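Side-chain contact in alcohol oxidase (Myceliophthora thermophila, PDB 6F74), which is an FAD-dependent oxidoreductase of the VAO type that probably oxidises alcohol groups: residues L140-A145 with Q264-D269. Numbering follows the deposited sequence.
Sequences LTLNFA and QIMLAD
Met266 SD lies 4.0 Å from Leu142 CD2, the first touch between two elements of the FAD-binding domain of a VAO-type flavoprotein: helix 135-147, which also packs on strand 152-155 of a small mixed sheet, and the end of strand 260-266 with the turn leading to its antiparallel partner, strand 272-276. The pair illustrates how a single leucine of a helix can dock it against a beta hairpin without any direct hydrogen bond. The extended chain of Met266 carries SD to Leu142 CD2, and the bend at the last torsion (chi3 -49°) then turns CE away from that methyl. Its side chain is about 9 Å from the bound FAD, near the cofactor but not in touch with it. At Leu267 the side chain turns away, toward Val273 on the returning strand, and the backbone takes over: Leu267 O sits 3.5 Å from Leu142 CD2. Ala268 also offers its carbonyl rather than its methyl, with O 3.6 Å from the same CD2 and 3.9 Å from CD1; that oxygen is hydrogen-bonded to Lys146 NZ, one helical turn further along. An alanine in place of Leu142 would probably leave Met266 SD without its neighbour from the helix and the two carbonyls less well covered. At Asp269 a water links the elements, donating to Asn143 OD1 at 3.1 Å and, more weakly, to Asp269 O at 2.9 Å.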
ATOM      1  N   LEU A 140     -12.560 -17.768  17.314  1.00 21.30           N
ATOM      2  CA  LEU A 140     -13.917 -17.451  17.751  1.00 21.09           C
ATOM      3  C   LEU A 140     -14.593 -16.376  16.859  1.00 20.52           C
ATOM      4  O   LEU A 140     -15.805 -16.435  16.608  1.00 20.37           O
ATOM      5  CB  LEU A 140     -13.938 -16.995  19.219  1.00 21.29           C
ATOM      6  CG  LEU A 140     -13.636 -18.031  20.306  1.00 21.93           C
ATOM      7  CD1 LEU A 140     -13.189 -17.357  21.599  1.00 22.17           C
ATOM      8  CD2 LEU A 140     -14.857 -18.929  20.554  1.00 22.09           C
ATOM      9  N   THR A 141     -13.797 -15.427  16.373  1.00 20.25           N
ATOM     10  CA  THR A 141     -14.306 -14.372  15.527  1.00 19.79           C
ATOM     11  C   THR A 141     -14.680 -14.931  14.169  1.00 19.69           C
ATOM     12  O   THR A 141     -15.796 -14.716  13.704  1.00 19.51           O
ATOM     13  CB  THR A 141     -13.303 -13.221  15.413  1.00 19.60           C
ATOM     14  OG1 THR A 141     -12.966 -12.802  16.718  1.00 19.79           O
ATOM     15  CG2 THR A 141     -13.879 -12.028  14.601  1.00 19.17           C
ATOM     16  N   LEU A 142     -13.765 -15.689  13.569  1.00 19.89           N
ATOM     17  CA  LEU A 142     -14.038 -16.379  12.330  1.00 19.94           C
ATOM     18  C   LEU A 142     -15.333 -17.180  12.459  1.00 20.09           C
ATOM     19  O   LEU A 142     -16.262 -16.977  11.664  1.00 19.93           O
ATOM     20  CB  LEU A 142     -12.883 -17.297  11.938  1.00 20.31           C
ATOM     21  CG  LEU A 142     -13.080 -18.211  10.717  1.00 20.51           C
ATOM     22  CD1 LEU A 142     -13.376 -17.425   9.447  1.00 20.17           C
ATOM     23  CD2 LEU A 142     -11.872 -19.082  10.505  1.00 20.97           C
ATOM     24  N   ASN A 143     -15.392 -18.054  13.464  1.00 20.45           N
ATOM     25  CA  ASN A 143     -16.543 -18.937  13.650  1.00 20.67           C
ATOM     26  C   ASN A 143     -17.864 -18.178  13.845  1.00 20.37           C
ATOM     27  O   ASN A 143     -18.877 -18.540  13.247  1.00 20.40           O
ATOM     28  CB  ASN A 143     -16.316 -19.906  14.838  1.00 21.15           C
ATOM     29  CG  ASN A 143     -15.297 -20.998  14.545  1.00 21.62           C
ATOM     30  OD1 ASN A 143     -14.820 -21.130  13.434  1.00 21.62           O
ATOM     31  ND2 ASN A 143     -14.971 -21.810  15.559  1.00 22.11           N
ATOM     32  N   PHE A 144     -17.852 -17.149  14.677  1.00 20.16           N
ATOM     33  CA  PHE A 144     -19.046 -16.327  14.913  1.00 19.93           C
ATOM     34  C   PHE A 144     -19.531 -15.656  13.602  1.00 19.64           C
ATOM     35  O   PHE A 144     -20.715 -15.625  13.343  1.00 19.64           O
ATOM     36  CB  PHE A 144     -18.777 -15.291  16.031  1.00 19.84           C
ATOM     37  CG  PHE A 144     -19.985 -14.500  16.454  1.00 19.72           C
ATOM     38  CD1 PHE A 144     -20.425 -13.405  15.691  1.00 19.43           C
ATOM     39  CD2 PHE A 144     -20.680 -14.824  17.605  1.00 19.97           C
ATOM     40  CE1 PHE A 144     -21.516 -12.667  16.075  1.00 19.41           C
ATOM     41  CE2 PHE A 144     -21.789 -14.097  17.990  1.00 19.92           C
ATOM     42  CZ  PHE A 144     -22.205 -13.008  17.226  1.00 19.65           C
ATOM     43  N   ALA A 145     -18.617 -15.141  12.779  1.00 19.46           N
ATOM     44  CA  ALA A 145     -18.980 -14.481  11.504  1.00 19.25           C
ATOM     45  C   ALA A 145     -19.700 -15.448  10.590  1.00 19.47           C
ATOM     46  O   ALA A 145     -20.749 -15.132  10.020  1.00 19.45           O
ATOM     47  CB  ALA A 145     -17.739 -13.964  10.800  1.00 19.09           C
ATOM     48  N   GLN A 264       2.175 -19.118   8.299  1.00 24.18           N
ATOM     49  CA  GLN A 264       1.116 -19.856   8.951  1.00 24.26           C
ATOM     50  C   GLN A 264      -0.150 -19.072   8.652  1.00 23.42           C
ATOM     51  O   GLN A 264      -0.165 -17.848   8.770  1.00 22.85           O
ATOM     52  CB  GLN A 264       1.343 -19.932  10.453  1.00 24.57           C
ATOM     53  CG  GLN A 264       2.557 -20.751  10.909  1.00 25.53           C
ATOM     54  CD  GLN A 264       2.434 -22.198  10.545  1.00 26.23           C
ATOM     55  OE1 GLN A 264       1.449 -22.848  10.863  1.00 26.26           O
ATOM     56  NE2 GLN A 264       3.434 -22.720   9.872  1.00 26.84           N
ATOM     57  N   ILE A 265      -1.185 -19.801   8.225  1.00 23.42           N
ATOM     58  CA  ILE A 265      -2.420 -19.221   7.759  1.00 22.76           C
ATOM     59  C   ILE A 265      -3.592 -20.032   8.280  1.00 22.86           C
ATOM     60  O   ILE A 265      -3.592 -21.266   8.149  1.00 23.47           O
ATOM     61  CB  ILE A 265      -2.493 -19.203   6.219  1.00 22.67           C
ATOM     62  CG1 ILE A 265      -1.314 -18.409   5.634  1.00 22.59           C
ATOM     63  CG2 ILE A 265      -3.794 -18.558   5.766  1.00 22.05           C
ATOM     64  CD1 ILE A 265      -1.222 -18.420   4.125  1.00 22.61           C
ATOM     65  N   MET A 266      -4.577 -19.336   8.853  1.00 22.33           N
ATOM     66  CA  MET A 266      -5.845 -19.938   9.254  1.00 22.33           C
ATOM     67  C   MET A 266      -6.827 -19.810   8.090  1.00 22.00           C
ATOM     68  O   MET A 266      -7.163 -18.704   7.639  1.00 21.44           O
ATOM     69  CB  MET A 266      -6.395 -19.275  10.514  1.00 22.01           C
ATOM     70  CG  MET A 266      -7.732 -19.859  10.989  1.00 22.02           C
ATOM     71  SD  MET A 266      -8.392 -19.173  12.554  1.00 21.76           S
ATOM     72  CE  MET A 266      -6.957 -19.295  13.603  1.00 22.28           C
ATOM     73  N   LEU A 267      -7.274 -20.955   7.595  1.00 22.43           N
ATOM     74  CA  LEU A 267      -8.176 -20.981   6.451  1.00 22.28           C
ATOM     75  C   LEU A 267      -9.588 -20.660   6.908  1.00 21.89           C
ATOM     76  O   LEU A 267      -9.860 -20.663   8.113  1.00 21.84           O
ATOM     77  CB  LEU A 267      -8.118 -22.351   5.754  1.00 22.99           C
ATOM     78  CG  LEU A 267      -6.746 -22.869   5.305  1.00 23.54           C
ATOM     79  CD1 LEU A 267      -6.866 -24.236   4.651  1.00 24.30           C
ATOM     80  CD2 LEU A 267      -6.069 -21.905   4.355  1.00 23.22           C
ATOM     81  N   ALA A 268     -10.486 -20.375   5.958  1.00 21.67           N
ATOM     82  CA  ALA A 268     -11.905 -20.129   6.257  1.00 21.38           C
ATOM     83  C   ALA A 268     -12.550 -21.261   7.063  1.00 21.76           C
ATOM     84  O   ALA A 268     -13.435 -21.018   7.889  1.00 21.54           O
ATOM     85  CB  ALA A 268     -12.668 -19.927   4.955  1.00 21.31           C
ATOM     86  N   ASP A 269     -12.109 -22.492   6.822  1.00 22.39           N
ATOM     87  CA  ASP A 269     -12.594 -23.662   7.576  1.00 22.86           C
ATOM     88  C   ASP A 269     -11.991 -23.796   8.973  1.00 22.99           C
ATOM     89  O   ASP A 269     -12.309 -24.722   9.684  1.00 23.41           O
ATOM     90  CB  ASP A 269     -12.359 -24.952   6.778  1.00 23.60           C
ATOM     91  CG  ASP A 269     -10.858 -25.279   6.590  1.00 24.02           C
ATOM     92  OD1 ASP A 269      -9.993 -24.706   7.289  1.00 23.82           O
ATOM     93  OD2 ASP A 269     -10.533 -26.107   5.726  1.00 24.59           O
TER
HETATM   94  O   HOH W   1     -14.253 -23.288  11.337  1.00 28.50           O